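Side-chain contacts in tricorn protease (Thermoplasma acidophilum, PDB 1K32), which probably cleaves peptides as a serine protease in protein degradation, taking its substrates in through beta-propeller gates: residues A[142-147]-A[748-753]; A[256-261]-A[276-281]; A[846-851]-A[1024-1029]. All blocks are in the same frame, centred on the assembly; numbering follows the deposited sequence.

In the fold
Contacts 1 and 2 each use one blade of the N-terminal six-bladed propeller, the third and the sixth of its antiparallel sheets, whereas contact 3 lies in the alpha/beta domain of the peptidase S41 family. Contact 2 stays within the sixth sheet, and both its segments fall in the 600 residues that separate the halves of contact 1. Contact 1 joins the third sheet, at its strand 145-148, to strand 749-755 of the PDZ domain. Contact 3 follows both along the chain. Centre to centre, contact 1 is about 39 Å from contact 2 and 36 Å from contact 3, with contacts 2 and 3 about 54 Å apart. The three thus sample a blade, an interdomain joint and a helix pair.

Contact 1: residues A[142-147]-A[748-753]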
# COMPACT_ATOMS: atom_id res chain seq x y z
N ASP A 142 0.29 -32.28 -58.64
CA ASP A 142 0.58 -30.93 -58.21
C ASP A 142 0.97 -30.80 -56.74
O ASP A 142 0.52 -29.88 -56.06
CB ASP A 142 -0.62 -30.03 -58.50
CG ASP A 142 -0.97 -29.98 -59.97
OD1 ASP A 142 -2.03 -29.41 -60.30
OD2 ASP A 142 -0.19 -30.50 -60.80
N GLY A 143 1.80 -31.71 -56.24
CA GLY A 143 2.22 -31.62 -54.85
C GLY A 143 1.49 -32.47 -53.83
O GLY A 143 1.80 -32.40 -52.65
N ILE A 144 0.52 -33.27 -54.26
CA ILE A 144 -0.22 -34.11 -53.31
C ILE A 144 0.71 -35.16 -52.72
O ILE A 144 0.58 -35.54 -51.55
CB ILE A 144 -1.41 -34.87 -53.99
CG1 ILE A 144 -2.47 -33.87 -54.50
CG2 ILE A 144 -2.05 -35.86 -52.99
CD1 ILE A 144 -3.25 -33.14 -53.42
N ASN A 145 1.65 -35.62 -53.53
CA ASN A 145 2.58 -36.65 -53.10
C ASN A 145 3.96 -36.45 -53.73
O ASN A 145 4.08 -35.93 -54.84
CB ASN A 145 2.01 -38.03 -53.49
CG ASN A 145 2.89 -39.19 -53.03
OD1 ASN A 145 3.13 -39.37 -51.83
ND2 ASN A 145 3.36 -39.98 -53.99
N PHE A 146 5.01 -36.85 -53.02
CA PHE A 146 6.36 -36.71 -53.54
C PHE A 146 7.03 -38.07 -53.46
O PHE A 146 7.04 -38.71 -52.40
CB PHE A 146 7.17 -35.69 -52.75
CG PHE A 146 6.59 -34.31 -52.77
CD1 PHE A 146 5.54 -33.97 -51.92
CD2 PHE A 146 7.05 -33.36 -53.68
CE1 PHE A 146 4.96 -32.70 -51.98
CE2 PHE A 146 6.48 -32.10 -53.75
CZ PHE A 146 5.44 -31.76 -52.90
N VAL A 147 7.58 -38.51 -54.58
CA VAL A 147 8.23 -39.80 -54.66
C VAL A 147 9.73 -39.60 -54.77
O VAL A 147 10.22 -39.04 -55.74
CB VAL A 147 7.75 -40.58 -55.91
CG1 VAL A 147 8.41 -41.93 -55.94
CG2 VAL A 147 6.21 -40.71 -55.90
N ASP A 748 -6.18 -43.63 -51.50
CA ASP A 748 -6.77 -42.31 -51.29
C ASP A 748 -6.44 -41.77 -49.90
O ASP A 748 -6.98 -40.75 -49.48
CB ASP A 748 -8.28 -42.41 -51.42
CG ASP A 748 -8.89 -43.13 -50.26
OD1 ASP A 748 -8.50 -44.30 -50.03
OD2 ASP A 748 -9.73 -42.53 -49.56
N HIS A 749 -5.55 -42.45 -49.19
CA HIS A 749 -5.16 -42.04 -47.85
C HIS A 749 -3.66 -41.86 -47.69
O HIS A 749 -2.86 -42.56 -48.31
CB HIS A 749 -5.60 -43.09 -46.82
CG HIS A 749 -7.07 -43.14 -46.58
ND1 HIS A 749 -7.75 -42.16 -45.90
CD2 HIS A 749 -7.99 -44.09 -46.89
CE1 HIS A 749 -9.02 -42.50 -45.79
NE2 HIS A 749 -9.19 -43.67 -46.38
N TYR A 750 -3.29 -40.91 -46.83
CA TYR A 750 -1.89 -40.69 -46.52
C TYR A 750 -1.56 -41.61 -45.36
O TYR A 750 -2.31 -41.65 -44.37
CB TYR A 750 -1.62 -39.25 -46.06
CG TYR A 750 -1.57 -38.21 -47.14
CD1 TYR A 750 -2.61 -37.30 -47.31
CD2 TYR A 750 -0.46 -38.12 -47.99
CE1 TYR A 750 -2.55 -36.31 -48.27
CE2 TYR A 750 -0.39 -37.12 -48.97
CZ TYR A 750 -1.44 -36.22 -49.10
OH TYR A 750 -1.39 -35.21 -50.01
N VAL A 751 -0.46 -42.34 -45.48
CA VAL A 751 -0.01 -43.21 -44.41
C VAL A 751 1.29 -42.60 -43.85
O VAL A 751 2.08 -42.03 -44.61
CB VAL A 751 0.30 -44.64 -44.92
CG1 VAL A 751 1.38 -44.59 -45.99
CG2 VAL A 751 0.76 -45.52 -43.77
N VAL A 752 1.48 -42.69 -42.54
CA VAL A 752 2.70 -42.18 -41.94
C VAL A 752 3.80 -43.18 -42.28
O VAL A 752 3.90 -44.24 -41.66
CB VAL A 752 2.57 -42.07 -40.41
CG1 VAL A 752 3.91 -41.62 -39.80
CG2 VAL A 752 1.48 -41.08 -40.06
N ALA A 753 4.60 -42.84 -43.28
CA ALA A 753 5.67 -43.72 -43.74
C ALA A 753 6.78 -43.85 -42.71
O ALA A 753 7.42 -44.89 -42.61
CB ALA A 753 6.24 -43.22 -45.05
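Tyr750 carries its CG beside its own backbone N, anti to the carbonyl carbon (chi1 -78°), and this lets the ring reach lengthwise to Ile144. In Ile144 the branch methyl CG2 lies beside the carbonyl carbon, anti to the backbone N, with CG1 beside the backbone N (chi1 -64°); CG2 and the carbonyl oxygen therefore meet the same phenol end. The hydroxyl gives its proton to the backbone: Tyr750 OH lies 2.5 Å from Ile144 O, a short hydrogen bond. It arrives in the carbonyl plane on a lone pair, with a C=O to donor angle of 128°. The oxygen also sits at the edge of the ring, in its plane, where Tyr750 CE2 comes to 3.2 Å from Ile144 O. The methyl packs closely beside this bond, Ile144 CG2 being 3.1 Å from Tyr750 OH and 4.0 Å from Tyr750 CZ. The two side chains run at about a right angle to each other, and the touch is confined to the far end of the tyrosine. Ile795 N makes a weak hydrogen bond to the same hydroxyl, while Phe743 and Leu745 pack against the tyrosine from the neighbouring strand. Next to Ile144, Asn145 adds a polar tie to the adjacent strand 741-746, OD1 accepting from Leu745 N, and its ND2 is bonded to Glu140. Ile144 and Asn145 both face Glu140, a classic beta bulge at the start of the outermost strand of a propeller blade, and here the bulge docks against the antiparallel sheet of the PDZ domain.

Contact 2: residues A[256-261]-A[276-281]; sequences GRRILF and KIEKIE
Arg258 and Glu278 supply the charged part of this contact, a salt bridge between residues two strands apart. Arg258 NH1 donates to Glu278 OE1 at 3.3 Å, with an N-H to acceptor angle of 136°, so the bond is long and bent. The carboxylate oxygen nonetheless lies close to the guanidinium plane, at its edge, and is met nearly along its own C-O axis; the two flat groups are turned 54° against each other. Glu278 reaches the arginine from a first torsion that wedges CG between the backbone N and the carbonyl carbon (chi1 58°), with an extended chain beyond. Arg258 instead bends at chi3, and its NH2 has a weak, long ion pair with Asp25. The apolar contacts fall into two groups. Leu260 and Ile280 cross at about a right angle and touch through end methyls, Leu260 CD1 to Ile280 CD1 at 3.6 Å. Ile267 of the strand between them touches both side chains, and so does Ile27 of strand 26-31 in the first propeller sheet. The other group is looser: Ile277 CG2 stands 4.3 Å from Phe261 CZ, near the ring plane at the edge. Tyr268 meets the Phe261 ring with its plane nearly parallel. Strand 266-270 runs between the two segments and hydrogen-bonds to both, so only side chains bridge the gap, the nearest CA atoms being 9.8 Å apart, in Phe261 and Lys279. Such second-to-fourth strand contact across a middle strand belongs to a twisted, four-stranded antiparallel beta-propeller blade, with Leu260 and Ile280 turned to the blade beside it.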
# COMPACT_ATOMS: atom_id res chain seq x y z
N GLY A 256 16.42 -28.26 -76.09
CA GLY A 256 16.92 -29.40 -76.83
C GLY A 256 17.58 -29.01 -78.14
O GLY A 256 18.27 -29.81 -78.76
N ARG A 257 17.39 -27.76 -78.55
CA ARG A 257 17.98 -27.31 -79.80
C ARG A 257 18.94 -26.14 -79.56
O ARG A 257 20.09 -26.18 -79.97
CB ARG A 257 16.88 -26.92 -80.78
N ARG A 258 18.45 -25.11 -78.88
CA ARG A 258 19.26 -23.94 -78.58
C ARG A 258 19.50 -23.76 -77.08
O ARG A 258 18.75 -24.28 -76.25
CB ARG A 258 18.58 -22.69 -79.14
CG ARG A 258 18.29 -22.78 -80.62
CD ARG A 258 17.06 -21.98 -80.96
NE ARG A 258 17.37 -20.61 -81.32
CZ ARG A 258 16.45 -19.67 -81.47
NH1 ARG A 258 16.81 -18.44 -81.82
NH2 ARG A 258 15.17 -19.94 -81.26
N ILE A 259 20.55 -23.02 -76.73
CA ILE A 259 20.88 -22.77 -75.33
C ILE A 259 20.75 -21.29 -75.01
O ILE A 259 21.29 -20.44 -75.72
CB ILE A 259 22.31 -23.23 -74.98
CG1 ILE A 259 22.42 -24.75 -75.14
CG2 ILE A 259 22.63 -22.85 -73.53
CD1 ILE A 259 23.79 -25.27 -74.87
N LEU A 260 20.03 -21.00 -73.94
CA LEU A 260 19.80 -19.64 -73.49
C LEU A 260 20.57 -19.40 -72.19
O LEU A 260 20.72 -20.31 -71.37
CB LEU A 260 18.30 -19.46 -73.24
CG LEU A 260 17.81 -18.07 -72.88
CD1 LEU A 260 18.11 -17.11 -74.00
CD2 LEU A 260 16.32 -18.14 -72.62
N PHE A 261 21.06 -18.18 -71.98
CA PHE A 261 21.80 -17.86 -70.77
C PHE A 261 21.82 -16.36 -70.49
O PHE A 261 21.46 -15.55 -71.33
CB PHE A 261 23.24 -18.43 -70.86
CG PHE A 261 24.12 -17.73 -71.87
CD1 PHE A 261 24.87 -16.61 -71.51
CD2 PHE A 261 24.20 -18.19 -73.19
CE1 PHE A 261 25.69 -15.95 -72.45
CE2 PHE A 261 25.01 -17.55 -74.13
CZ PHE A 261 25.75 -16.43 -73.77
N LYS A 276 27.29 -19.99 -82.94
CA LYS A 276 27.06 -18.55 -82.93
C LYS A 276 26.30 -18.11 -81.67
O LYS A 276 25.43 -18.83 -81.17
CB LYS A 276 26.25 -18.16 -84.17
N ILE A 277 26.65 -16.92 -81.19
CA ILE A 277 26.05 -16.32 -80.01
C ILE A 277 25.33 -15.02 -80.38
O ILE A 277 25.93 -14.11 -80.98
CB ILE A 277 27.13 -16.00 -78.95
CG1 ILE A 277 27.74 -17.30 -78.43
CG2 ILE A 277 26.53 -15.17 -77.81
CD1 ILE A 277 28.83 -17.10 -77.42
N GLU A 278 24.06 -14.93 -80.03
CA GLU A 278 23.28 -13.74 -80.33
C GLU A 278 22.61 -13.14 -79.10
O GLU A 278 22.03 -13.85 -78.27
CB GLU A 278 22.21 -14.05 -81.39
CG GLU A 278 21.23 -15.16 -81.02
CD GLU A 278 20.11 -15.32 -82.04
OE1 GLU A 278 19.22 -16.19 -81.85
OE2 GLU A 278 20.11 -14.57 -83.05
N LYS A 279 22.72 -11.83 -78.99
CA LYS A 279 22.13 -11.11 -77.88
C LYS A 279 20.68 -10.82 -78.25
O LYS A 279 20.40 -10.37 -79.36
CB LYS A 279 22.87 -9.80 -77.65
CG LYS A 279 22.26 -8.94 -76.57
CD LYS A 279 23.02 -7.64 -76.41
CE LYS A 279 22.35 -6.76 -75.38
NZ LYS A 279 20.96 -6.46 -75.76
N ILE A 280 19.77 -11.09 -77.33
CA ILE A 280 18.37 -10.83 -77.59
C ILE A 280 18.07 -9.38 -77.22
O ILE A 280 18.44 -8.92 -76.13
CB ILE A 280 17.48 -11.76 -76.77
CG1 ILE A 280 17.94 -13.20 -76.97
CG2 ILE A 280 16.03 -11.63 -77.21
CD1 ILE A 280 17.41 -14.13 -75.93
N GLU A 281 17.43 -8.67 -78.13
CA GLU A 281 17.09 -7.27 -77.92
C GLU A 281 15.74 -7.17 -77.24
O GLU A 281 14.70 -7.39 -77.87
CB GLU A 281 17.05 -6.52 -79.26
CG GLU A 281 18.36 -6.55 -80.00
CD GLU A 281 19.47 -5.86 -79.23
OE1 GLU A 281 20.65 -5.99 -79.64
OE2 GLU A 281 19.17 -5.19 -78.23

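Contact 3: residues A[846-851]-A[1024-1029]; sequences HERSKG and YAIDAL
Arg848 and Asp1027 form a salt bridge between two helices, and its main bond runs from Arg848 NH1 to Asp1027 OD1 at 3.1 Å. That bond is fairly straight, 161° at the hydrogen, and uses the syn lone pair of OD1, with the acceptor almost exactly in the guanidinium plane. Two weak bonds converge on the second oxygen: Asp1027 OD2 is 3.3 Å from Arg848 NH1 and 3.4 Å from Arg848 NE. The NE and NH1 edge of the guanidinium thus faces the carboxylate, with one good bond and two weak ones, the planes being turned 38° apart. Asp1023 adds a weak, long ion pair at NE. With CG anti to its backbone N (chi1 -173°) and an extended chain as far as NE, Arg848 passes its methylenes slantwise across the branches of Ile1026 on the way to the aspartate. Arg848 CD touches both isoleucine branches, at 3.7 Å from Ile1026 CD1 and 3.8 Å from Ile1026 CG2. Farther in, Ser849 CB approaches Ile1026 CG2 loosely at 4.5 Å; its hydroxyl is bonded to Val845 O and Ile853 N. Ile1026 also packs on Tyr844 and Val845, and against Ile883 of the central sheet. The arrangement joins the Schellman-capped C-terminus of helix 830-848 to helix 1020-1032, a helix-helix contact over the parallel sheet of the S41-type alpha/beta domain.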
# COMPACT_ATOMS: atom_id res chain seq x y z
N HIS A 846 26.82 -49.49 -33.27
CA HIS A 846 26.87 -50.41 -32.13
C HIS A 846 26.61 -51.82 -32.63
O HIS A 846 27.37 -52.75 -32.31
CB HIS A 846 25.81 -50.07 -31.08
CG HIS A 846 26.07 -48.80 -30.34
ND1 HIS A 846 27.30 -48.18 -30.33
CD2 HIS A 846 25.26 -48.04 -29.57
CE1 HIS A 846 27.23 -47.09 -29.59
NE2 HIS A 846 26.00 -46.98 -29.12
N GLU A 847 25.54 -51.97 -33.40
CA GLU A 847 25.14 -53.26 -33.94
C GLU A 847 26.17 -53.90 -34.87
O GLU A 847 26.57 -55.04 -34.65
CB GLU A 847 23.81 -53.13 -34.68
CG GLU A 847 22.66 -52.73 -33.77
CD GLU A 847 21.48 -52.18 -34.55
OE1 GLU A 847 20.40 -52.03 -33.93
OE2 GLU A 847 21.63 -51.88 -35.76
N ARG A 848 26.60 -53.18 -35.90
CA ARG A 848 27.57 -53.74 -36.85
C ARG A 848 28.94 -54.01 -36.22
O ARG A 848 29.66 -54.89 -36.68
CB ARG A 848 27.74 -52.81 -38.06
CG ARG A 848 28.61 -53.37 -39.21
CD ARG A 848 28.73 -52.34 -40.33
NE ARG A 848 29.62 -52.72 -41.43
CZ ARG A 848 29.25 -53.39 -42.52
NH1 ARG A 848 30.14 -53.68 -43.46
NH2 ARG A 848 27.99 -53.78 -42.68
N SER A 849 29.29 -53.27 -35.17
CA SER A 849 30.59 -53.47 -34.52
C SER A 849 30.45 -54.44 -33.35
O SER A 849 31.43 -54.78 -32.70
CB SER A 849 31.16 -52.14 -34.00
OG SER A 849 30.46 -51.72 -32.85
N LYS A 850 29.22 -54.88 -33.10
CA LYS A 850 28.95 -55.81 -32.02
C LYS A 850 29.36 -55.19 -30.68
O LYS A 850 30.08 -55.81 -29.89
CB LYS A 850 29.72 -57.13 -32.25
N GLY A 851 28.91 -53.97 -30.45
CA GLY A 851 29.20 -53.26 -29.21
C GLY A 851 30.64 -52.87 -28.92
O GLY A 851 30.96 -52.56 -27.77
N TYR A 1024 32.80 -48.38 -44.21
CA TYR A 1024 34.25 -48.49 -44.29
C TYR A 1024 34.88 -48.12 -42.95
O TYR A 1024 35.80 -48.80 -42.49
CB TYR A 1024 34.82 -47.58 -45.37
CG TYR A 1024 36.31 -47.77 -45.55
CD1 TYR A 1024 36.81 -48.79 -46.35
CD2 TYR A 1024 37.22 -46.97 -44.85
CE1 TYR A 1024 38.19 -49.01 -46.46
CE2 TYR A 1024 38.59 -47.18 -44.95
CZ TYR A 1024 39.07 -48.21 -45.76
OH TYR A 1024 40.43 -48.43 -45.86
N ALA A 1025 34.40 -47.03 -42.34
CA ALA A 1025 34.93 -46.57 -41.06
C ALA A 1025 34.76 -47.65 -40.00
O ALA A 1025 35.66 -47.89 -39.20
CB ALA A 1025 34.22 -45.27 -40.61
N ILE A 1026 33.60 -48.29 -40.00
CA ILE A 1026 33.34 -49.36 -39.05
C ILE A 1026 34.28 -50.54 -39.30
O ILE A 1026 34.94 -51.04 -38.39
CB ILE A 1026 31.88 -49.85 -39.15
CG1 ILE A 1026 30.92 -48.77 -38.61
CG2 ILE A 1026 31.71 -51.14 -38.35
CD1 ILE A 1026 29.47 -49.04 -38.89
N ASP A 1027 34.36 -50.97 -40.55
CA ASP A 1027 35.21 -52.09 -40.91
C ASP A 1027 36.69 -51.80 -40.65
O ASP A 1027 37.43 -52.68 -40.19
CB ASP A 1027 34.99 -52.47 -42.37
CG ASP A 1027 33.60 -52.99 -42.63
OD1 ASP A 1027 33.15 -52.97 -43.80
OD2 ASP A 1027 32.94 -53.43 -41.66
N ALA A 1028 37.10 -50.57 -40.91
CA ALA A 1028 38.49 -50.18 -40.71
C ALA A 1028 38.87 -50.28 -39.24
O ALA A 1028 39.94 -50.77 -38.90
CB ALA A 1028 38.73 -48.75 -41.23
N LEU A 1029 37.98 -49.81 -38.37
CA LEU A 1029 38.25 -49.87 -36.94
C LEU A 1029 38.21 -51.31 -36.43
O LEU A 1029 39.04 -51.69 -35.59
CB LEU A 1029 37.24 -49.02 -36.16
CG LEU A 1029 37.62 -47.54 -36.00
CD1 LEU A 1029 36.56 -46.84 -35.16
CD2 LEU A 1029 38.98 -47.42 -35.33